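Local coordinates for phosphoribosyltransferase (Thermus thermophilus, PDB 1WD5), which is of unknown function but is probably a phosphoribosyltransferase, an enzyme of the glycosyltransferase class, at residues R108-R111 / V112-K115; V37-E40 / V41-L45; D87-Y90 / L91-A95. All coordinates share one frame; numbering follows the deposited sequence.

Contact 1 (R108-R111 / V112-K115); sequences RYRR and VRPK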
loop_
_atom_site.group_PDB
_atom_site.type_symbol
_atom_site.label_atom_id
_atom_site.label_comp_id
_atom_site.label_asym_id
_atom_site.label_seq_id
_atom_site.Cartn_x
_atom_site.Cartn_y
_atom_site.Cartn_z
ATOM N N ARG A 108 5.108 16.839 2.811
ATOM C CA ARG A 108 5.831 17.124 1.579
ATOM C C ARG A 108 5.201 16.485 0.352
ATOM O O ARG A 108 5.213 17.080 -0.723
ATOM C CB ARG A 108 7.312 16.733 1.697
ATOM C CG ARG A 108 7.607 15.329 2.158
ATOM C CD ARG A 108 9.048 15.257 2.677
ATOM N NE ARG A 108 9.347 13.979 3.323
ATOM C CZ ARG A 108 10.357 13.779 4.166
ATOM N NH1 ARG A 108 11.177 14.776 4.474
ATOM N NH2 ARG A 108 10.544 12.580 4.703
ATOM N N TYR A 109 4.646 15.287 0.495
ATOM C CA TYR A 109 4.004 14.640 -0.647
ATOM C C TYR A 109 2.726 15.404 -1.014
ATOM O O TYR A 109 2.444 15.631 -2.192
ATOM C CB TYR A 109 3.638 13.186 -0.328
ATOM C CG TYR A 109 4.798 12.202 -0.259
ATOM C CD1 TYR A 109 4.567 10.861 0.053
ATOM C CD2 TYR A 109 6.111 12.599 -0.510
ATOM C CE1 TYR A 109 5.604 9.941 0.114
ATOM C CE2 TYR A 109 7.165 11.681 -0.456
ATOM C CZ TYR A 109 6.899 10.353 -0.141
ATOM O OH TYR A 109 7.916 9.425 -0.086
ATOM N N ARG A 110 1.956 15.804 -0.007
ATOM C CA ARG A 110 0.709 16.519 -0.258
ATOM C C ARG A 110 0.928 17.915 -0.815
ATOM O O ARG A 110 0.019 18.503 -1.398
ATOM C CB ARG A 110 -0.147 16.579 1.012
ATOM C CG ARG A 110 -0.725 15.220 1.418
ATOM C CD ARG A 110 -1.473 14.585 0.252
ATOM N NE ARG A 110 -1.838 13.186 0.481
ATOM C CZ ARG A 110 -1.952 12.286 -0.494
ATOM N NH1 ARG A 110 -1.723 12.650 -1.748
ATOM N NH2 ARG A 110 -2.300 11.034 -0.225
ATOM N N ARG A 111 2.132 18.449 -0.643
ATOM C CA ARG A 111 2.432 19.769 -1.170
ATOM C C ARG A 111 2.533 19.715 -2.697
ATOM O O ARG A 111 2.229 20.696 -3.375
ATOM C CB ARG A 111 3.737 20.290 -0.577
ATOM C CG ARG A 111 4.117 21.692 -1.031
ATOM C CD ARG A 111 5.114 22.289 -0.055
ATOM N NE ARG A 111 4.528 22.384 1.276
ATOM C CZ ARG A 111 5.143 22.014 2.396
ATOM N NH1 ARG A 111 6.374 21.523 2.346
ATOM N NH2 ARG A 111 4.526 22.133 3.566
ATOM N N VAL A 112 2.948 18.569 -3.234
ATOM C CA VAL A 112 3.079 18.414 -4.683
ATOM C C VAL A 112 1.895 17.708 -5.351
ATOM O O VAL A 112 1.711 17.822 -6.561
ATOM C CB VAL A 112 4.377 17.655 -5.059
ATOM C CG1 VAL A 112 5.584 18.412 -4.548
ATOM C CG2 VAL A 112 4.355 16.251 -4.484
ATOM N N ARG A 113 1.100 16.970 -4.575
ATOM C CA ARG A 113 -0.072 16.275 -5.119
ATOM C C ARG A 113 -1.086 16.023 -4.002
ATOM O O ARG A 113 -0.834 15.247 -3.079
ATOM C CB ARG A 113 0.364 14.969 -5.822
ATOM C CG ARG A 113 -0.297 13.655 -5.371
ATOM C CD ARG A 113 -1.792 13.610 -5.626
ATOM N NE ARG A 113 -2.209 12.736 -6.725
ATOM C CZ ARG A 113 -3.422 12.793 -7.268
ATOM N NH1 ARG A 113 -4.300 13.674 -6.803
ATOM N NH2 ARG A 113 -3.761 11.991 -8.268
ATOM N N PRO A 114 -2.247 16.702 -4.069
ATOM C CA PRO A 114 -3.315 16.575 -3.073
ATOM C C PRO A 114 -3.949 15.195 -3.080
ATOM O O PRO A 114 -3.971 14.521 -4.109
ATOM C CB PRO A 114 -4.300 17.668 -3.484
ATOM C CG PRO A 114 -4.169 17.667 -4.973
ATOM C CD PRO A 114 -2.663 17.605 -5.158
ATOM N N LYS A 115 -4.464 14.777 -1.930
ATOM C CA LYS A 115 -5.091 13.468 -1.820
ATOM C C LYS A 115 -6.262 13.327 -2.783
ATOM O O LYS A 115 -7.194 14.133 -2.763
ATOM C CB LYS A 115 -5.576 13.229 -0.391
ATOM C CG LYS A 115 -6.254 11.882 -0.207
ATOM C CD LYS A 115 -6.671 11.645 1.232
ATOM C CE LYS A 115 -7.284 10.259 1.372
ATOM N NZ LYS A 115 -7.682 9.960 2.767
#

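Contact 2 (V37-E40 / V41-L45); sequences VADE and VARRL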
loop_
_atom_site.group_PDB
_atom_site.type_symbol
_atom_site.label_atom_id
_atom_site.label_comp_id
_atom_site.label_asym_id
_atom_site.label_seq_id
_atom_site.Cartn_x
_atom_site.Cartn_y
_atom_site.Cartn_z
ATOM N N VAL A 37 5.869 1.200 -9.269
ATOM C CA VAL A 37 5.039 0.158 -9.855
ATOM C C VAL A 37 3.630 0.710 -10.059
ATOM O O VAL A 37 3.013 0.492 -11.101
ATOM C CB VAL A 37 4.958 -1.094 -8.949
ATOM C CG1 VAL A 37 4.129 -2.175 -9.638
ATOM C CG2 VAL A 37 6.371 -1.625 -8.647
ATOM N N ALA A 38 3.130 1.429 -9.056
ATOM C CA ALA A 38 1.787 2.010 -9.102
ATOM C C ALA A 38 1.611 3.006 -10.251
ATOM O O ALA A 38 0.574 3.026 -10.927
ATOM C CB ALA A 38 1.474 2.690 -7.774
ATOM N N ASP A 39 2.618 3.847 -10.462
ATOM C CA ASP A 39 2.554 4.837 -11.528
ATOM C C ASP A 39 2.434 4.152 -12.890
ATOM O O ASP A 39 1.654 4.581 -13.740
ATOM C CB ASP A 39 3.803 5.723 -11.510
ATOM C CG ASP A 39 3.782 6.777 -12.603
ATOM O OD1 ASP A 39 3.055 7.780 -12.456
ATOM O OD2 ASP A 39 4.482 6.596 -13.620
ATOM N N GLU A 40 3.210 3.090 -13.100
ATOM C CA GLU A 40 3.163 2.378 -14.373
ATOM C C GLU A 40 1.780 1.756 -14.556
ATOM O O GLU A 40 1.221 1.784 -15.647
ATOM C CB GLU A 40 4.248 1.297 -14.417
ATOM C CG GLU A 40 4.438 0.604 -15.777
ATOM C CD GLU A 40 4.839 1.562 -16.893
ATOM O OE1 GLU A 40 5.533 2.564 -16.610
ATOM O OE2 GLU A 40 4.472 1.306 -18.061
ATOM N N VAL A 41 1.219 1.205 -13.479
ATOM C CA VAL A 41 -0.107 0.592 -13.558
ATOM C C VAL A 41 -1.148 1.645 -13.914
ATOM O O VAL A 41 -1.966 1.443 -14.807
ATOM C CB VAL A 41 -0.516 -0.062 -12.217
ATOM C CG1 VAL A 41 -1.999 -0.426 -12.245
ATOM C CG2 VAL A 41 0.318 -1.311 -11.969
ATOM N N ALA A 42 -1.108 2.773 -13.216
ATOM C CA ALA A 42 -2.054 3.852 -13.458
ATOM C C ALA A 42 -2.002 4.324 -14.910
ATOM O O ALA A 42 -3.039 4.586 -15.519
ATOM C CB ALA A 42 -1.770 5.019 -12.513
ATOM N N ARG A 43 -0.800 4.423 -15.467
ATOM C CA ARG A 43 -0.657 4.866 -16.854
ATOM C C ARG A 43 -1.182 3.836 -17.856
ATOM O O ARG A 43 -1.743 4.201 -18.891
ATOM C CB ARG A 43 0.812 5.193 -17.156
ATOM C CG ARG A 43 1.333 6.395 -16.377
ATOM C CD ARG A 43 2.843 6.606 -16.532
ATOM N NE ARG A 43 3.260 7.773 -15.755
ATOM C CZ ARG A 43 2.988 9.026 -16.101
ATOM N NH1 ARG A 43 2.314 9.273 -17.219
ATOM N NH2 ARG A 43 3.347 10.029 -15.313
ATOM N N ARG A 44 -1.014 2.553 -17.554
ATOM C CA ARG A 44 -1.480 1.513 -18.468
ATOM C C ARG A 44 -2.989 1.288 -18.383
ATOM O O ARG A 44 -3.622 0.960 -19.381
ATOM C CB ARG A 44 -0.737 0.196 -18.206
ATOM C CG ARG A 44 0.777 0.340 -18.265
ATOM C CD ARG A 44 1.424 -0.708 -19.142
ATOM N NE ARG A 44 2.819 -0.372 -19.426
ATOM C CZ ARG A 44 3.485 -0.800 -20.492
ATOM N NH1 ARG A 44 2.883 -1.584 -21.373
ATOM N NH2 ARG A 44 4.746 -0.431 -20.686
ATOM N N LEU A 45 -3.568 1.483 -17.204
ATOM C CA LEU A 45 -5.009 1.287 -17.031
ATOM C C LEU A 45 -5.836 2.555 -17.247
ATOM O O LEU A 45 -7.062 2.519 -17.177
ATOM C CB LEU A 45 -5.307 0.737 -15.632
ATOM C CG LEU A 45 -4.876 -0.695 -15.301
ATOM C CD1 LEU A 45 -5.250 -1.014 -13.861
ATOM C CD2 LEU A 45 -5.559 -1.666 -16.244
#

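Contact 3 (D87-Y90 / L91-A95); sequences DQSY and LEREA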
loop_
_atom_site.group_PDB
_atom_site.type_symbol
_atom_site.label_atom_id
_atom_site.label_comp_id
_atom_site.label_asym_id
_atom_site.label_seq_id
_atom_site.Cartn_x
_atom_site.Cartn_y
_atom_site.Cartn_z
ATOM N N ASP A 87 -5.236 -1.744 26.376
ATOM C CA ASP A 87 -6.206 -0.795 26.898
ATOM C C ASP A 87 -6.227 0.399 25.950
ATOM O O ASP A 87 -5.298 0.589 25.164
ATOM C CB ASP A 87 -5.806 -0.335 28.297
ATOM C CG ASP A 87 -4.581 0.548 28.285
ATOM O OD1 ASP A 87 -3.456 0.027 28.145
ATOM O OD2 ASP A 87 -4.753 1.776 28.398
ATOM N N GLN A 88 -7.274 1.210 26.033
ATOM C CA GLN A 88 -7.409 2.361 25.153
ATOM C C GLN A 88 -6.266 3.369 25.266
ATOM O O GLN A 88 -5.807 3.898 24.256
ATOM C CB GLN A 88 -8.744 3.065 25.416
ATOM C CG GLN A 88 -9.099 4.160 24.413
ATOM C CD GLN A 88 -9.356 3.620 23.016
ATOM O OE1 GLN A 88 -10.005 2.587 22.849
ATOM N NE2 GLN A 88 -8.865 4.328 22.005
ATOM N N SER A 89 -5.800 3.639 26.481
ATOM C CA SER A 89 -4.720 4.608 26.657
ATOM C C SER A 89 -3.445 4.190 25.922
ATOM O O SER A 89 -2.753 5.036 25.354
ATOM C CB SER A 89 -4.426 4.827 28.146
ATOM O OG SER A 89 -3.676 3.758 28.685
ATOM N N TYR A 90 -3.126 2.897 25.928
ATOM C CA TYR A 90 -1.938 2.433 25.213
ATOM C C TYR A 90 -2.141 2.702 23.726
ATOM O O TYR A 90 -1.272 3.262 23.054
ATOM C CB TYR A 90 -1.711 0.931 25.398
ATOM C CG TYR A 90 -0.722 0.372 24.394
ATOM C CD1 TYR A 90 0.655 0.467 24.605
ATOM C CD2 TYR A 90 -1.166 -0.172 23.188
ATOM C CE1 TYR A 90 1.564 0.038 23.633
ATOM C CE2 TYR A 90 -0.275 -0.598 22.214
ATOM C CZ TYR A 90 1.085 -0.492 22.437
ATOM O OH TYR A 90 1.954 -0.913 21.459
ATOM N N LEU A 91 -3.297 2.286 23.219
ATOM C CA LEU A 91 -3.623 2.477 21.814
ATOM C C LEU A 91 -3.464 3.943 21.413
ATOM O O LEU A 91 -2.994 4.245 20.317
ATOM C CB LEU A 91 -5.054 2.003 21.540
ATOM C CG LEU A 91 -5.309 0.497 21.686
ATOM C CD1 LEU A 91 -6.780 0.216 21.474
ATOM C CD2 LEU A 91 -4.471 -0.287 20.676
ATOM N N GLU A 92 -3.851 4.851 22.305
ATOM C CA GLU A 92 -3.736 6.278 22.024
ATOM C C GLU A 92 -2.268 6.719 22.015
ATOM O O GLU A 92 -1.881 7.573 21.217
ATOM C CB GLU A 92 -4.508 7.100 23.059
ATOM C CG GLU A 92 -6.023 6.954 23.011
ATOM C CD GLU A 92 -6.615 7.294 21.654
ATOM O OE1 GLU A 92 -6.091 8.208 20.980
ATOM O OE2 GLU A 92 -7.615 6.653 21.263
ATOM N N ARG A 93 -1.458 6.143 22.904
ATOM C CA ARG A 93 -0.039 6.487 22.965
ATOM C C ARG A 93 0.669 5.976 21.715
ATOM O O ARG A 93 1.443 6.700 21.090
ATOM C CB ARG A 93 0.632 5.881 24.208
ATOM C CG ARG A 93 0.174 6.471 25.551
ATOM C CD ARG A 93 1.164 6.135 26.673
ATOM N NE ARG A 93 1.273 4.700 26.928
ATOM C CZ ARG A 93 0.423 4.006 27.682
ATOM N NH1 ARG A 93 -0.600 4.616 28.265
ATOM N NH2 ARG A 93 0.587 2.699 27.836
ATOM N N GLU A 94 0.404 4.724 21.356
ATOM C CA GLU A 94 1.022 4.129 20.176
ATOM C C GLU A 94 0.604 4.889 18.915
ATOM O O GLU A 94 1.430 5.155 18.044
ATOM C CB GLU A 94 0.628 2.654 20.057
ATOM C CG GLU A 94 1.008 1.990 18.723
ATOM C CD GLU A 94 2.492 1.655 18.594
ATOM O OE1 GLU A 94 3.291 2.087 19.458
ATOM O OE2 GLU A 94 2.853 0.958 17.616
ATOM N N ALA A 95 -0.675 5.240 18.823
ATOM C CA ALA A 95 -1.172 5.972 17.664
ATOM C C ALA A 95 -0.424 7.293 17.492
ATOM O O ALA A 95 -0.073 7.668 16.377
ATOM C CB ALA A 95 -2.665 6.234 17.807
HETATM O O HOH W 1 -1.689 2.468 29.748
#

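Contact 1 (R108-R111 / V112-K115)
Arg110 reaches forward from the last turn of its helix and hooks onto the chain that leaves it. With CG beside the backbone N and a bend at chi2 (-53°), its guanidinium is brought alongside the backbone of residues 113 to 115. Arg110 NH1 donates to Arg113 O at 3.1 Å, a fairly straight bond (159° at the hydrogen); the oxygen lies in the guanidinium plane, while the donor is tilted out of the carbonyl plane. Arg110 CA adds a CH...O contact to this Arg113 O at 3.5 Å, and one carbonyl is thus gripped by both ends of the arginine. Over one face of the guanidinium sits the Lys115 backbone, its CA 3.5 Å from Arg110 NH1, and Lys115 CB stands 3.7 Å from Arg110 CZ. The charge is met elsewhere: Arg110 NE pairs with Glu72 and Arg110 NH1 with Asp50, whereas Lys115 NZ runs off to Glu146.

Val112 folds back over the helix end. Val112 CG2 presses on Tyr109 O at 3.0 Å, a tight approach, and the valine side chain also touches Leu204 of helix 196-204. Tyr109 O accepts from both Val112 N and Arg113 N, the latter at 3.0 Å.

Arg113, past the turn, bends at chi2 and chi3. Arg113 NH1 returns to the neighbouring Pro114 O at 2.8 Å, nearly in line with the carbonyl bond, and Arg113 NH2 forms a salt bridge with Glu48 at the start of strand 48-59. Here one carbonyl, Tyr109 O, takes the last i+3 and i+4 bonds before the chain leaves helix 88-112 in an extended run, the C-terminal end of a helix in a phosphoribosyltransferase-type domain, leading on to strand 122-126 in the parallel part of the sheet.

Contact 2 (V37-E40 / V41-L45)
Val41 meets Val37 one turn back: its N donates to Val37 O at 3.1 Å, and its CG2 rests beside the same carbonyl while the side chain also packs on Leu17 of helix 6-17 and on Val27. Ala42 continues the pattern, its N bonding to Ala38 O at 2.9 Å and its CB lying close to that oxygen. These small residues form the inner side of helix 33-45, where Ala38 and Ala42 touch Val27 and Leu49. That places the helix as the connection of a beta-alpha-beta crossover, running from strand 26-29 to its parallel neighbour 48-59.

Arg43 turns to the polar side. Extended from CG to NE, its aliphatic part passes obliquely across Asp39, with Arg43 CG 3.2 Å from Asp39 O. In the salt bridge Arg43 NE meets Asp39 OD2 at 2.7 Å from the syn side but tilted 28° out of the carboxylate plane, while the oxygen lies in the guanidinium plane; the two flat groups are turned 62° apart. Asp39 CG stands opposite its own backbone N (chi1 -180°), which swings the carboxylate toward residue 43; OD2 also pairs with Arg7, and OD1 takes the indole N-H of Trp206. Replacing Asp39 with an alanine would probably leave Arg43 NE and Trp206 NE1 without this acceptor and take from Arg7 one of its carboxylate partners.

Arg44 repeats the i to i+4 pairing with Glu40, but from the anti side of the acceptor. Arg44 NE meets the anti lone pair of Glu40 OE2 at 2.7 Å, in the guanidinium plane, and Arg44 NH2 reaches the same oxygen in a weak second bond. The other oxygen, Glu40 OE1, is held by Arg7. Arg44 packs on Ala11 and Ala14, about 4 Å from a bound MES molecule, probably from the crystallisation liquor.

Contact 3 (D87-Y90 / L91-A95)
The side chain of Tyr90 runs beside Glu94, its CG anti to the backbone N (chi1 165°). At the root, Tyr90 CB has Arg93 NH2 3.8 Å away, and Tyr90 CA lies over a face of that guanidinium. Tyr90 CG and CD2 lie close to Leu91 N, CD2 at 3.3 Å, and CD2 also makes a looser apolar contact with Leu91 CD2. On the other branch, Tyr90 CD1 keeps Arg93 NH2 at 3.9 Å, met at the ring edge near its plane; the guanidinium stands almost at right angles to the ring. Tyr90 CE2 and CZ then meet the Glu94 CB methylene, both at 4.0 Å. From there the two side chains run alongside each other, pointing the same way, their planes nearly parallel, 12° apart. At the tip, Tyr90 OH bonds to Gly58 O while Glu94 OE2 takes Gly58 N, a paired grip on the end of strand 48-59; Glu94 OE1 has Arg97 as salt-bridge partner.

All this occupies the first turns of helix 88-112, which begins with Asp87 as N-cap. The Asp87 carboxylate accepts from Tyr90 N and, weakly, Ser89 N, though the position of OD2 is doubtful. On the inner side, Leu91 packs on Leu67 and Leu78 of the antiparallel strands at one edge of the sheet, and on Leu83.

Round the helix from the tyrosine, Gln88 NE2 donates to Glu92 OE2 at 2.7 Å, in its own amide plane and onto the anti lone pair of the acid; Gln88 bends at chi2 to get there. On the exposed side a water joins Ser89 OG, 2.6 Å from the water oxygen, to Arg93 NH1, which donates to the water at 2.8 Å in the guanidinium plane.

Along the chain contact 2 comes first, then contact 3, then contact 1, all inside the phosphoribosyltransferase-like region. Contacts 3 and 1 occupy the two ends of one long helix, 88-112, with centres about 28 Å apart. Contact 2 lies on helix 33-45, its centre about 19 Å from that of contact 1 and about 37 Å from that of contact 3, on the opposite side of the chain's centre. None touches another. Strand 48-59 relates them: it follows helix 33-45, meets residues of contact 1 near its start and those of contact 3 near its end. Helix 88-112 thus spans from the antiparallel sheet edge back to the parallel core.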